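PDB 2R8Q: class I phosphodiesterase PDEB1 from Leishmania major, which belongs to the class I cyclic nucleotide phosphodiesterase family and has an all-helical catalytic domain that carries zinc and magnesium ions. Local coordinates for residues I17-E23 against L88-R92; R24-M28 against L84-L88; G77-L83 against P187-E193. All coordinates share one frame; numbering follows the deposited sequence.

Contact 1 of 3, residues I17-E23 against L88-R92; sequences IAVTPEE and LQCRR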
ATOM      1  N   ILE A  17     -11.717  12.695   5.535  1.00 36.24           N
ATOM      2  CA  ILE A  17     -12.623  13.699   4.994  1.00 32.57           C
ATOM      3  C   ILE A  17     -14.041  13.140   5.044  1.00 29.67           C
ATOM      4  O   ILE A  17     -14.404  12.260   4.266  1.00 28.73           O
ATOM      5  CB  ILE A  17     -12.261  14.050   3.540  1.00 32.80           C
ATOM      6  CG1 ILE A  17     -10.800  14.501   3.468  1.00 34.06           C
ATOM      7  CG2 ILE A  17     -13.180  15.147   3.028  1.00 33.43           C
ATOM      8  CD1 ILE A  17     -10.314  14.802   2.067  1.00 34.66           C
ATOM      9  N   ALA A  18     -14.840  13.659   5.969  1.00 27.11           N
ATOM     10  CA  ALA A  18     -16.206  13.195   6.140  1.00 26.06           C
ATOM     11  C   ALA A  18     -17.118  13.515   4.964  1.00 23.78           C
ATOM     12  O   ALA A  18     -16.885  14.468   4.215  1.00 24.56           O
ATOM     13  CB  ALA A  18     -16.793  13.786   7.420  1.00 27.95           C
ATOM     14  N   VAL A  19     -18.148  12.691   4.806  1.00 23.10           N
ATOM     15  CA  VAL A  19     -19.145  12.882   3.762  1.00 21.92           C
ATOM     16  C   VAL A  19     -20.157  13.852   4.363  1.00 22.10           C
ATOM     17  O   VAL A  19     -20.612  13.659   5.491  1.00 23.55           O
ATOM     18  CB  VAL A  19     -19.851  11.558   3.412  1.00 21.22           C
ATOM     19  CG1 VAL A  19     -20.999  11.810   2.446  1.00 21.26           C
ATOM     20  CG2 VAL A  19     -18.850  10.592   2.800  1.00 22.19           C
ATOM     21  N   THR A  20     -20.500  14.896   3.618  1.00 21.18           N
ATOM     22  CA  THR A  20     -21.440  15.894   4.115  1.00 21.35           C
ATOM     23  C   THR A  20     -22.887  15.499   3.876  1.00 20.78           C
ATOM     24  O   THR A  20     -23.183  14.660   3.030  1.00 19.75           O
ATOM     25  CB  THR A  20     -21.210  17.256   3.443  1.00 21.96           C
ATOM     26  OG1 THR A  20     -21.495  17.148   2.043  1.00 22.05           O
ATOM     27  CG2 THR A  20     -19.767  17.707   3.635  1.00 22.98           C
ATOM     28  N   PRO A  21     -23.814  16.094   4.642  1.00 20.88           N
ATOM     29  CA  PRO A  21     -25.231  15.779   4.473  1.00 20.44           C
ATOM     30  C   PRO A  21     -25.680  16.142   3.064  1.00 19.83           C
ATOM     31  O   PRO A  21     -26.486  15.438   2.458  1.00 19.65           O
ATOM     32  CB  PRO A  21     -25.904  16.653   5.528  1.00 21.10           C
ATOM     33  CG  PRO A  21     -24.881  16.701   6.613  1.00 21.94           C
ATOM     34  CD  PRO A  21     -23.599  16.923   5.843  1.00 22.37           C
ATOM     35  N   GLU A  22     -25.152  17.253   2.555  1.00 21.75           N
ATOM     36  CA  GLU A  22     -25.492  17.713   1.216  1.00 21.82           C
ATOM     37  C   GLU A  22     -25.133  16.662   0.170  1.00 21.70           C
ATOM     38  O   GLU A  22     -25.895  16.425  -0.765  1.00 22.23           O
ATOM     39  CB  GLU A  22     -24.764  19.025   0.900  1.00 24.54           C
ATOM     40  CG  GLU A  22     -25.297  20.246   1.646  1.00 27.81           C
ATOM     41  CD  GLU A  22     -24.820  20.340   3.086  1.00 30.20           C
ATOM     42  OE1 GLU A  22     -25.204  21.318   3.766  1.00 31.34           O
ATOM     43  OE2 GLU A  22     -24.064  19.456   3.545  1.00 28.75           O
ATOM     44  N   GLU A  23     -23.970  16.033   0.327  1.00 20.42           N
ATOM     45  CA  GLU A  23     -23.548  15.006  -0.622  1.00 20.93           C
ATOM     46  C   GLU A  23     -24.503  13.816  -0.586  1.00 19.64           C
ATOM     47  O   GLU A  23     -24.836  13.244  -1.625  1.00 18.96           O
ATOM     48  CB  GLU A  23     -22.121  14.536  -0.314  1.00 22.35           C
ATOM     49  CG  GLU A  23     -21.070  15.632  -0.404  1.00 27.54           C
ATOM     50  CD  GLU A  23     -19.680  15.138  -0.055  1.00 30.49           C
ATOM     51  OE1 GLU A  23     -19.061  14.445  -0.892  1.00 34.02           O
ATOM     52  OE2 GLU A  23     -19.206  15.435   1.061  1.00 31.33           O
ATOM     53  N   LEU A  88     -20.177   6.678  -1.318  1.00 14.83           N
ATOM     54  CA  LEU A  88     -19.608   7.978  -1.666  1.00 15.33           C
ATOM     55  C   LEU A  88     -18.106   8.069  -1.422  1.00 15.41           C
ATOM     56  O   LEU A  88     -17.409   8.788  -2.134  1.00 15.63           O
ATOM     57  CB  LEU A  88     -20.334   9.094  -0.906  1.00 16.53           C
ATOM     58  CG  LEU A  88     -21.795   9.288  -1.325  1.00 17.29           C
ATOM     59  CD1 LEU A  88     -22.461  10.305  -0.415  1.00 19.62           C
ATOM     60  CD2 LEU A  88     -21.851   9.749  -2.781  1.00 21.35           C
ATOM     61  N   GLN A  89     -17.605   7.353  -0.416  1.00 16.04           N
ATOM     62  CA  GLN A  89     -16.172   7.362  -0.147  1.00 15.53           C
ATOM     63  C   GLN A  89     -15.479   6.608  -1.280  1.00 15.87           C
ATOM     64  O   GLN A  89     -14.371   6.961  -1.684  1.00 16.68           O
ATOM     65  CB  GLN A  89     -15.865   6.707   1.206  1.00 16.30           C
ATOM     66  CG  GLN A  89     -16.255   7.569   2.415  1.00 17.76           C
ATOM     67  CD  GLN A  89     -15.338   8.770   2.622  1.00 20.56           C
ATOM     68  OE1 GLN A  89     -14.487   9.076   1.785  1.00 21.79           O
ATOM     69  NE2 GLN A  89     -15.515   9.461   3.748  1.00 20.01           N
ATOM     70  N   CYS A  90     -16.135   5.571  -1.796  1.00 15.94           N
ATOM     71  CA  CYS A  90     -15.571   4.818  -2.915  1.00 15.72           C
ATOM     72  C   CYS A  90     -15.558   5.716  -4.156  1.00 14.62           C
ATOM     73  O   CYS A  90     -14.544   5.832  -4.849  1.00 13.79           O
ATOM     74  CB  CYS A  90     -16.406   3.564  -3.209  1.00 14.28           C
ATOM     75  SG  CYS A  90     -16.190   2.179  -2.051  1.00 15.87           S
ATOM     76  N   ARG A  91     -16.687   6.363  -4.425  1.00 15.36           N
ATOM     77  CA  ARG A  91     -16.809   7.231  -5.587  1.00 15.02           C
ATOM     78  C   ARG A  91     -15.709   8.289  -5.639  1.00 16.80           C
ATOM     79  O   ARG A  91     -15.157   8.578  -6.705  1.00 16.37           O
ATOM     80  CB  ARG A  91     -18.187   7.903  -5.589  1.00 14.85           C
ATOM     81  CG  ARG A  91     -18.506   8.642  -6.877  1.00 16.07           C
ATOM     82  CD  ARG A  91     -19.891   9.268  -6.839  1.00 15.75           C
ATOM     83  NE  ARG A  91     -19.956  10.401  -5.921  1.00 17.08           N
ATOM     84  CZ  ARG A  91     -21.039  11.152  -5.742  1.00 16.82           C
ATOM     85  NH1 ARG A  91     -22.148  10.888  -6.416  1.00 16.66           N
ATOM     86  NH2 ARG A  91     -21.005  12.180  -4.902  1.00 18.14           N
ATOM     87  N   ARG A  92     -15.390   8.863  -4.481  1.00 16.43           N
ATOM     88  CA  ARG A  92     -14.365   9.898  -4.388  1.00 18.40           C
ATOM     89  C   ARG A  92     -12.990   9.431  -4.843  1.00 18.41           C
ATOM     90  O   ARG A  92     -12.155  10.241  -5.245  1.00 19.17           O
ATOM     91  CB  ARG A  92     -14.221  10.383  -2.945  1.00 20.25           C
ATOM     92  CG  ARG A  92     -15.345  11.232  -2.417  1.00 26.29           C
ATOM     93  CD  ARG A  92     -15.059  11.585  -0.965  1.00 27.46           C
ATOM     94  NE  ARG A  92     -16.029  12.527  -0.421  1.00 31.25           N
ATOM     95  CZ  ARG A  92     -15.999  12.988   0.825  1.00 32.31           C
ATOM     96  NH1 ARG A  92     -15.046  12.590   1.657  1.00 33.01           N
ATOM     97  NH2 ARG A  92     -16.915  13.852   1.237  1.00 33.87           N
TER
HETATM   98  O   HOH W   1     -23.322  13.632  -3.913  1.00 21.50           O
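Val19 and Leu88 bring the two backbones closest, their CA atoms 7.3 Å apart, where the extended segment 17-20 passes residues 88-92 of helix 80-92 and then enters helix 21-28. Arg92 reaches this segment with an extended side chain, and its planar guanidinium suits a place with several acceptors around one rim. Arg92 NH1 donates to Ile17 O at 2.7 Å, approaching from above the carbonyl plane, while Arg92 NH2 bonds to Ala18 O at 3.0 Å. Arg92 NH2 also forms a salt bridge with Glu23, whose carboxylate lies within 13° of the guanidinium plane; the straighter bond runs to the syn lone pair of Glu23 OE1, 3.1 Å away. Val19 CG2 lies over one guanidinium face, offset toward its rim. Gln89, bent at chi2 (-72°), turns NE2 back to Ile17 O at 3.1 Å, on the opposite face of that carbonyl from Arg92 NH1. Glu23 and Thr20 form a capping box: Thr20 OG1 accepts from Glu23 N, and Glu23 OE2 from Thr20 N at 2.9 Å. Branched Val19 supplies the apolar part, its CG1 3.5 Å from Leu88 CD1. Beyond, Gln89 packs on Ile183 of helix 171-184, and Arg91 forms a salt bridge with Asp57 of helix 55-68.

Contact 2 of 3, residues R24-M28 against L84-L88; sequences REAVM and LNFIL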
ATOM      1  N   ARG A  24     -24.941  13.434   0.612  1.00 19.35           N
ATOM      2  CA  ARG A  24     -25.866  12.319   0.735  1.00 17.87           C
ATOM      3  C   ARG A  24     -27.219  12.721   0.157  1.00 17.89           C
ATOM      4  O   ARG A  24     -27.866  11.937  -0.536  1.00 16.59           O
ATOM      5  CB  ARG A  24     -26.019  11.893   2.203  1.00 19.22           C
ATOM      6  CG  ARG A  24     -24.799  11.175   2.777  1.00 17.82           C
ATOM      7  CD  ARG A  24     -25.086  10.586   4.159  1.00 18.68           C
ATOM      8  NE  ARG A  24     -25.229  11.622   5.181  1.00 19.65           N
ATOM      9  CZ  ARG A  24     -24.216  12.141   5.867  1.00 20.88           C
ATOM     10  NH1 ARG A  24     -22.979  11.718   5.650  1.00 19.76           N
ATOM     11  NH2 ARG A  24     -24.435  13.101   6.760  1.00 21.67           N
ATOM     12  N   GLU A  25     -27.632  13.955   0.437  1.00 19.25           N
ATOM     13  CA  GLU A  25     -28.904  14.472  -0.054  1.00 20.15           C
ATOM     14  C   GLU A  25     -28.971  14.484  -1.577  1.00 19.56           C
ATOM     15  O   GLU A  25     -30.013  14.194  -2.161  1.00 19.81           O
ATOM     16  CB  GLU A  25     -29.131  15.884   0.491  1.00 20.78           C
ATOM     17  CG  GLU A  25     -29.566  15.908   1.953  1.00 22.58           C
ATOM     18  CD  GLU A  25     -29.275  17.233   2.636  1.00 24.65           C
ATOM     19  OE1 GLU A  25     -29.396  18.289   1.976  1.00 26.74           O
ATOM     20  OE2 GLU A  25     -28.936  17.219   3.840  1.00 24.09           O
ATOM     21  N   ALA A  26     -27.853  14.813  -2.213  1.00 19.02           N
ATOM     22  CA  ALA A  26     -27.791  14.863  -3.671  1.00 19.16           C
ATOM     23  C   ALA A  26     -28.040  13.489  -4.286  1.00 18.62           C
ATOM     24  O   ALA A  26     -28.527  13.386  -5.411  1.00 19.89           O
ATOM     25  CB  ALA A  26     -26.438  15.405  -4.116  1.00 20.40           C
ATOM     26  N   VAL A  27     -27.702  12.432  -3.555  1.00 18.32           N
ATOM     27  CA  VAL A  27     -27.919  11.080  -4.065  1.00 18.54           C
ATOM     28  C   VAL A  27     -29.353  10.632  -3.800  1.00 19.32           C
ATOM     29  O   VAL A  27     -30.022  10.095  -4.684  1.00 18.83           O
ATOM     30  CB  VAL A  27     -26.955  10.058  -3.409  1.00 18.28           C
ATOM     31  CG1 VAL A  27     -27.263   8.653  -3.913  1.00 19.13           C
ATOM     32  CG2 VAL A  27     -25.509  10.429  -3.724  1.00 18.65           C
ATOM     33  N   MET A  28     -29.830  10.864  -2.582  1.00 21.07           N
ATOM     34  CA  MET A  28     -31.179  10.453  -2.221  1.00 23.67           C
ATOM     35  C   MET A  28     -32.280  11.225  -2.942  1.00 24.32           C
ATOM     36  O   MET A  28     -33.425  10.778  -2.984  1.00 25.64           O
ATOM     37  CB  MET A  28     -31.373  10.559  -0.704  1.00 24.71           C
ATOM     38  CG  MET A  28     -30.439   9.664   0.100  1.00 27.37           C
ATOM     39  SD  MET A  28     -30.372   7.958  -0.516  1.00 32.27           S
ATOM     40  CE  MET A  28     -31.923   7.306   0.110  1.00 33.83           C
ATOM     41  N   LEU A  84     -24.441   4.412   2.490  1.00 16.97           N
ATOM     42  CA  LEU A  84     -24.345   5.540   1.569  1.00 16.99           C
ATOM     43  C   LEU A  84     -22.978   6.219   1.677  1.00 17.68           C
ATOM     44  O   LEU A  84     -22.370   6.563   0.659  1.00 18.11           O
ATOM     45  CB  LEU A  84     -25.478   6.547   1.827  1.00 17.23           C
ATOM     46  CG  LEU A  84     -25.587   7.717   0.840  1.00 16.75           C
ATOM     47  CD1 LEU A  84     -25.636   7.200  -0.603  1.00 18.11           C
ATOM     48  CD2 LEU A  84     -26.841   8.531   1.154  1.00 19.20           C
ATOM     49  N   ASN A  85     -22.487   6.412   2.900  1.00 16.91           N
ATOM     50  CA  ASN A  85     -21.176   7.031   3.075  1.00 16.95           C
ATOM     51  C   ASN A  85     -20.113   6.177   2.394  1.00 15.99           C
ATOM     52  O   ASN A  85     -19.203   6.703   1.754  1.00 16.55           O
ATOM     53  CB  ASN A  85     -20.814   7.178   4.556  1.00 17.51           C
ATOM     54  CG  ASN A  85     -21.550   8.322   5.231  1.00 18.88           C
ATOM     55  OD1 ASN A  85     -21.999   9.266   4.575  1.00 19.13           O
ATOM     56  ND2 ASN A  85     -21.656   8.251   6.556  1.00 22.11           N
ATOM     57  N   PHE A  86     -20.223   4.860   2.545  1.00 15.75           N
ATOM     58  CA  PHE A  86     -19.260   3.943   1.928  1.00 14.55           C
ATOM     59  C   PHE A  86     -19.267   4.119   0.409  1.00 16.21           C
ATOM     60  O   PHE A  86     -18.217   4.263  -0.217  1.00 15.35           O
ATOM     61  CB  PHE A  86     -19.605   2.496   2.290  1.00 15.96           C
ATOM     62  CG  PHE A  86     -18.776   1.470   1.566  1.00 14.86           C
ATOM     63  CD1 PHE A  86     -17.452   1.237   1.939  1.00 15.83           C
ATOM     64  CD2 PHE A  86     -19.318   0.740   0.516  1.00 14.75           C
ATOM     65  CE1 PHE A  86     -16.684   0.288   1.273  1.00 15.87           C
ATOM     66  CE2 PHE A  86     -18.558  -0.215  -0.160  1.00 14.58           C
ATOM     67  CZ  PHE A  86     -17.241  -0.439   0.221  1.00 14.87           C
ATOM     68  N   ILE A  87     -20.456   4.120  -0.184  1.00 15.23           N
ATOM     69  CA  ILE A  87     -20.574   4.289  -1.629  1.00 15.03           C
ATOM     70  C   ILE A  87     -19.923   5.605  -2.062  1.00 14.33           C
ATOM     71  O   ILE A  87     -19.178   5.646  -3.042  1.00 14.31           O
ATOM     72  CB  ILE A  87     -22.056   4.272  -2.056  1.00 15.77           C
ATOM     73  CG1 ILE A  87     -22.648   2.888  -1.786  1.00 16.23           C
ATOM     74  CG2 ILE A  87     -22.188   4.642  -3.530  1.00 17.53           C
ATOM     75  CD1 ILE A  87     -24.159   2.821  -1.929  1.00 17.94           C
ATOM     76  N   LEU A  88     -20.177   6.678  -1.318  1.00 14.83           N
ATOM     77  CA  LEU A  88     -19.608   7.978  -1.666  1.00 15.33           C
ATOM     78  C   LEU A  88     -18.106   8.069  -1.422  1.00 15.41           C
ATOM     79  O   LEU A  88     -17.409   8.788  -2.134  1.00 15.63           O
ATOM     80  CB  LEU A  88     -20.334   9.094  -0.906  1.00 16.53           C
ATOM     81  CG  LEU A  88     -21.795   9.288  -1.325  1.00 17.29           C
ATOM     82  CD1 LEU A  88     -22.461  10.305  -0.415  1.00 19.62           C
ATOM     83  CD2 LEU A  88     -21.851   9.749  -2.781  1.00 21.35           C
TER
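Asn85 OD1 lies at the edge of the Arg24 guanidinium, near its plane, the amide and guanidinium planes being 68° apart. NH1 of Arg24 donates to OD1 of Asn85 over 2.9 Å, with an N-H...O angle of 147°. The donor lies in the carbonyl plane, on a lone pair of OD1, whereas the oxygen is tilted somewhat from the guanidinium plane. A bend at chi3 (-70°) brings NH1 round to this oxygen, while Arg24 CD passes 3.4 Å from Asn85 OD1. Asparagine fits because its short amide offers both functions: OD1 takes the arginine, and ND2 donates to Ala188 O in the loop beyond helix 171-184. The NH1 group has a further, weak bond to Val19 O, just ahead of its own helix. Next to this polar pair, segments 24-28 and 84-88 of two helices of the all-helical phosphodiesterase fold cross nearly at right angles, their axes 10.9 Å apart at closest approach. Leucine and valine branches fill the crossing. Leu84 turns CD2 against the aliphatic part of Arg24, 3.6 Å from its CB, and packs CD1 against Val27 CG1. The other methyl of Val27, CG2, lies 3.8 Å from Leu88 CD2. Flexible Met28, bent at chi2 and chi3, lays CG and SD alongside Leu84 CD2, each 3.9 Å from that methyl, at the more exposed border of the apolar patch.

Contact 3 of 3, residues G77-L83 against P187-E193; sequences GCREQTL and PAADVFE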
ATOM      1  N   GLY A  77     -26.271  -5.863  10.002  1.00 19.85           N
ATOM      2  CA  GLY A  77     -26.086  -4.702  10.854  1.00 20.29           C
ATOM      3  C   GLY A  77     -25.465  -3.454  10.268  1.00 20.81           C
ATOM      4  O   GLY A  77     -24.923  -2.630  11.006  1.00 20.74           O
ATOM      5  N   CYS A  78     -25.528  -3.303   8.950  1.00 20.33           N
ATOM      6  CA  CYS A  78     -24.983  -2.111   8.317  1.00 22.04           C
ATOM      7  C   CYS A  78     -26.110  -1.092   8.264  1.00 22.04           C
ATOM      8  O   CYS A  78     -27.184  -1.376   7.741  1.00 22.97           O
ATOM      9  CB  CYS A  78     -24.493  -2.419   6.899  1.00 21.38           C
ATOM     10  SG  CYS A  78     -23.847  -0.975   6.005  1.00 20.65           S
ATOM     11  N   ARG A  79     -25.864   0.086   8.822  1.00 22.58           N
ATOM     12  CA  ARG A  79     -26.867   1.139   8.835  1.00 23.56           C
ATOM     13  C   ARG A  79     -26.958   1.831   7.482  1.00 23.61           C
ATOM     14  O   ARG A  79     -25.993   1.858   6.724  1.00 22.40           O
ATOM     15  CB  ARG A  79     -26.532   2.149   9.928  1.00 24.13           C
ATOM     16  CG  ARG A  79     -26.575   1.542  11.319  1.00 27.69           C
ATOM     17  CD  ARG A  79     -25.995   2.485  12.339  1.00 30.51           C
ATOM     18  NE  ARG A  79     -24.577   2.733  12.100  1.00 33.78           N
ATOM     19  CZ  ARG A  79     -23.828   3.525  12.855  1.00 34.84           C
ATOM     20  NH1 ARG A  79     -24.369   4.142  13.894  1.00 38.00           N
ATOM     21  NH2 ARG A  79     -22.542   3.697  12.579  1.00 34.17           N
ATOM     22  N   GLU A  80     -28.135   2.381   7.191  1.00 23.73           N
ATOM     23  CA  GLU A  80     -28.393   3.075   5.932  1.00 24.34           C
ATOM     24  C   GLU A  80     -27.358   4.136   5.585  1.00 22.39           C
ATOM     25  O   GLU A  80     -26.807   4.136   4.483  1.00 20.36           O
ATOM     26  CB  GLU A  80     -29.779   3.725   5.970  1.00 26.77           C
ATOM     27  CG  GLU A  80     -30.927   2.733   5.963  1.00 33.40           C
ATOM     28  CD  GLU A  80     -32.273   3.395   6.182  1.00 37.69           C
ATOM     29  OE1 GLU A  80     -32.500   3.930   7.288  1.00 40.68           O
ATOM     30  OE2 GLU A  80     -33.103   3.381   5.248  1.00 40.94           O
ATOM     31  N   GLN A  81     -27.098   5.045   6.518  1.00 21.62           N
ATOM     32  CA  GLN A  81     -26.137   6.111   6.276  1.00 21.09           C
ATOM     33  C   GLN A  81     -24.718   5.573   6.122  1.00 19.59           C
ATOM     34  O   GLN A  81     -23.908   6.151   5.403  1.00 18.97           O
ATOM     35  CB  GLN A  81     -26.189   7.147   7.404  1.00 22.78           C
ATOM     36  CG  GLN A  81     -25.286   8.353   7.170  1.00 24.34           C
ATOM     37  CD  GLN A  81     -25.547   9.475   8.156  1.00 27.10           C
ATOM     38  OE1 GLN A  81     -26.654   9.998   8.229  1.00 31.24           O
ATOM     39  NE2 GLN A  81     -24.527   9.845   8.920  1.00 29.42           N
ATOM     40  N   THR A  82     -24.414   4.466   6.793  1.00 18.69           N
ATOM     41  CA  THR A  82     -23.082   3.886   6.678  1.00 17.38           C
ATOM     42  C   THR A  82     -22.882   3.400   5.247  1.00 17.54           C
ATOM     43  O   THR A  82     -21.835   3.640   4.647  1.00 17.43           O
ATOM     44  CB  THR A  82     -22.898   2.702   7.637  1.00 18.13           C
ATOM     45  OG1 THR A  82     -23.189   3.123   8.977  1.00 18.40           O
ATOM     46  CG2 THR A  82     -21.467   2.192   7.575  1.00 17.95           C
ATOM     47  N   LEU A  83     -23.887   2.714   4.710  1.00 16.07           N
ATOM     48  CA  LEU A  83     -23.818   2.210   3.340  1.00 17.05           C
ATOM     49  C   LEU A  83     -23.647   3.355   2.341  1.00 17.10           C
ATOM     50  O   LEU A  83     -22.807   3.280   1.442  1.00 16.67           O
ATOM     51  CB  LEU A  83     -25.081   1.420   2.992  1.00 17.90           C
ATOM     52  CG  LEU A  83     -25.195   0.925   1.546  1.00 17.90           C
ATOM     53  CD1 LEU A  83     -24.036  -0.018   1.234  1.00 19.35           C
ATOM     54  CD2 LEU A  83     -26.520   0.219   1.345  1.00 19.35           C
ATOM     55  N   PRO A 187     -15.326   4.638  10.885  1.00 22.18           N
ATOM     56  CA  PRO A 187     -16.574   4.131  11.465  1.00 22.48           C
ATOM     57  C   PRO A 187     -17.817   4.577  10.696  1.00 21.80           C
ATOM     58  O   PRO A 187     -18.812   3.853  10.628  1.00 22.47           O
ATOM     59  CB  PRO A 187     -16.549   4.699  12.884  1.00 23.94           C
ATOM     60  CG  PRO A 187     -15.086   4.797  13.183  1.00 26.59           C
ATOM     61  CD  PRO A 187     -14.529   5.351  11.897  1.00 23.96           C
ATOM     62  N   ALA A 188     -17.748   5.770  10.115  1.00 20.32           N
ATOM     63  CA  ALA A 188     -18.872   6.329   9.372  1.00 20.11           C
ATOM     64  C   ALA A 188     -19.142   5.646   8.036  1.00 19.91           C
ATOM     65  O   ALA A 188     -20.216   5.815   7.455  1.00 21.27           O
ATOM     66  CB  ALA A 188     -18.649   7.821   9.151  1.00 21.16           C
ATOM     67  N   ALA A 189     -18.174   4.874   7.552  1.00 18.48           N
ATOM     68  CA  ALA A 189     -18.321   4.184   6.272  1.00 18.36           C
ATOM     69  C   ALA A 189     -18.018   2.693   6.371  1.00 18.64           C
ATOM     70  O   ALA A 189     -17.923   2.006   5.355  1.00 18.09           O
ATOM     71  CB  ALA A 189     -17.409   4.830   5.228  1.00 18.51           C
ATOM     72  N   ASP A 190     -17.883   2.189   7.592  1.00 17.29           N
ATOM     73  CA  ASP A 190     -17.569   0.779   7.792  1.00 17.92           C
ATOM     74  C   ASP A 190     -18.786  -0.128   7.616  1.00 18.23           C
ATOM     75  O   ASP A 190     -19.546  -0.357   8.559  1.00 19.35           O
ATOM     76  CB  ASP A 190     -16.939   0.593   9.177  1.00 18.18           C
ATOM     77  CG  ASP A 190     -16.618  -0.855   9.486  1.00 19.87           C
ATOM     78  OD1 ASP A 190     -16.526  -1.667   8.542  1.00 20.23           O
ATOM     79  OD2 ASP A 190     -16.445  -1.181  10.681  1.00 23.60           O
ATOM     80  N   VAL A 191     -18.963  -0.652   6.403  1.00 17.41           N
ATOM     81  CA  VAL A 191     -20.097  -1.519   6.108  1.00 16.34           C
ATOM     82  C   VAL A 191     -19.997  -2.909   6.738  1.00 16.58           C
ATOM     83  O   VAL A 191     -20.871  -3.750   6.537  1.00 16.50           O
ATOM     84  CB  VAL A 191     -20.328  -1.651   4.582  1.00 16.40           C
ATOM     85  CG1 VAL A 191     -20.695  -0.289   4.003  1.00 16.74           C
ATOM     86  CG2 VAL A 191     -19.084  -2.201   3.901  1.00 17.98           C
ATOM     87  N   PHE A 192     -18.928  -3.137   7.497  1.00 17.15           N
ATOM     88  CA  PHE A 192     -18.733  -4.404   8.203  1.00 16.94           C
ATOM     89  C   PHE A 192     -18.947  -4.133   9.697  1.00 19.44           C
ATOM     90  O   PHE A 192     -18.660  -4.982  10.546  1.00 18.78           O
ATOM     91  CB  PHE A 192     -17.306  -4.930   7.992  1.00 18.47           C
ATOM     92  CG  PHE A 192     -17.008  -5.376   6.583  1.00 17.76           C
ATOM     93  CD1 PHE A 192     -15.688  -5.489   6.150  1.00 18.55           C
ATOM     94  CD2 PHE A 192     -18.031  -5.701   5.698  1.00 17.99           C
ATOM     95  CE1 PHE A 192     -15.393  -5.919   4.854  1.00 20.14           C
ATOM     96  CE2 PHE A 192     -17.744  -6.134   4.398  1.00 18.18           C
ATOM     97  CZ  PHE A 192     -16.421  -6.241   3.981  1.00 18.41           C
ATOM     98  N   GLU A 193     -19.464  -2.944  10.004  1.00 19.49           N
ATOM     99  CA  GLU A 193     -19.689  -2.519  11.387  1.00 19.80           C
ATOM    100  C   GLU A 193     -20.566  -3.447  12.223  1.00 20.47           C
ATOM    101  O   GLU A 193     -20.414  -3.506  13.443  1.00 20.90           O
ATOM    102  CB  GLU A 193     -20.289  -1.103  11.409  1.00 18.92           C
ATOM    103  CG  GLU A 193     -21.756  -1.026  10.986  1.00 19.60           C
ATOM    104  CD  GLU A 193     -22.292   0.396  10.971  1.00 21.07           C
ATOM    105  OE1 GLU A 193     -21.742   1.243  11.706  1.00 22.87           O
ATOM    106  OE2 GLU A 193     -23.266   0.661  10.232  1.00 19.78           O
TER
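Glu193 sends its carboxylate to the start of helix 80-92, where Arg79 and Thr82 supply the donors. Three bonds converge on Glu193 OE2: Arg79 N at 3.0 Å, almost straight at 175° and nearly in line with the C-O bond; Arg79 NE at 3.1 Å; and the hydroxyl OG1 of Thr82 at 2.8 Å. The last two meet OE2 on its syn side, each well out of the carboxylate plane. The second oxygen, Glu193 OE1, completes the salt bridge with Arg79 NH2 at 2.7 Å, but this hydrogen bond is weak; the guanidinium and carboxylate planes stand 62° apart. Glutamate suits the place because its length and negative charge let one carboxylate serve both a backbone N-H at the N-cap and an arginine; the nearby helix start would probably favour its ionised form. With CG between the backbone N and the carbonyl carbon (chi1 74°) and the chain extended beyond, the Glu193 carboxylate reaches Arg79 and Thr82.

Thr82 uses both branches. With OG1 on the glutamate, Thr82 CG2 lies 3.3 Å from Asp190 O, and its CA makes a CH...O contact with Ala188 O. Loop 187-193 satisfies some of its own polar groups: Glu193 N bonds to Asp190 O in a type I turn, and Asp190 OD1 accepts from Phe192 N as an Asx turn. Gly77, whose positive phi suits glycine, closes the preceding helix in a Schellman motif. Val191 provides the apolar side, with CG1 3.8 Å from Cys78 SG and also near Leu83.

Around this junction, Val191 O accepts from Tyr131 OH of helix 127-139, Val191 packs on Leu184 of helix 171-184, and Leu83 leans on Tyr64 and Trp68 of helix 55-68.

Overall arrangement
From the N terminus, the chain runs through segment 17-23 into 24-28, and both return to helix 80-92. Contact 2 closes the shorter loop, of 55 residues, and contact 1 the longer, of 64; both end on the same part of helix 80-92, sharing Leu88. Contact 3 begins within these loops, at 77-83, and ends far later at 187-193, so it crosses the other two. Helix 80-92 is common to all three: its start meets the loop between helices 171-184 and 197-212, its middle meets helix 21-28, and its later part the segment 17-23 leading into that helix. Phe86 packs against Val191 between contacts 2 and 3, and Gln89 against Ala189 between contacts 1 and 3.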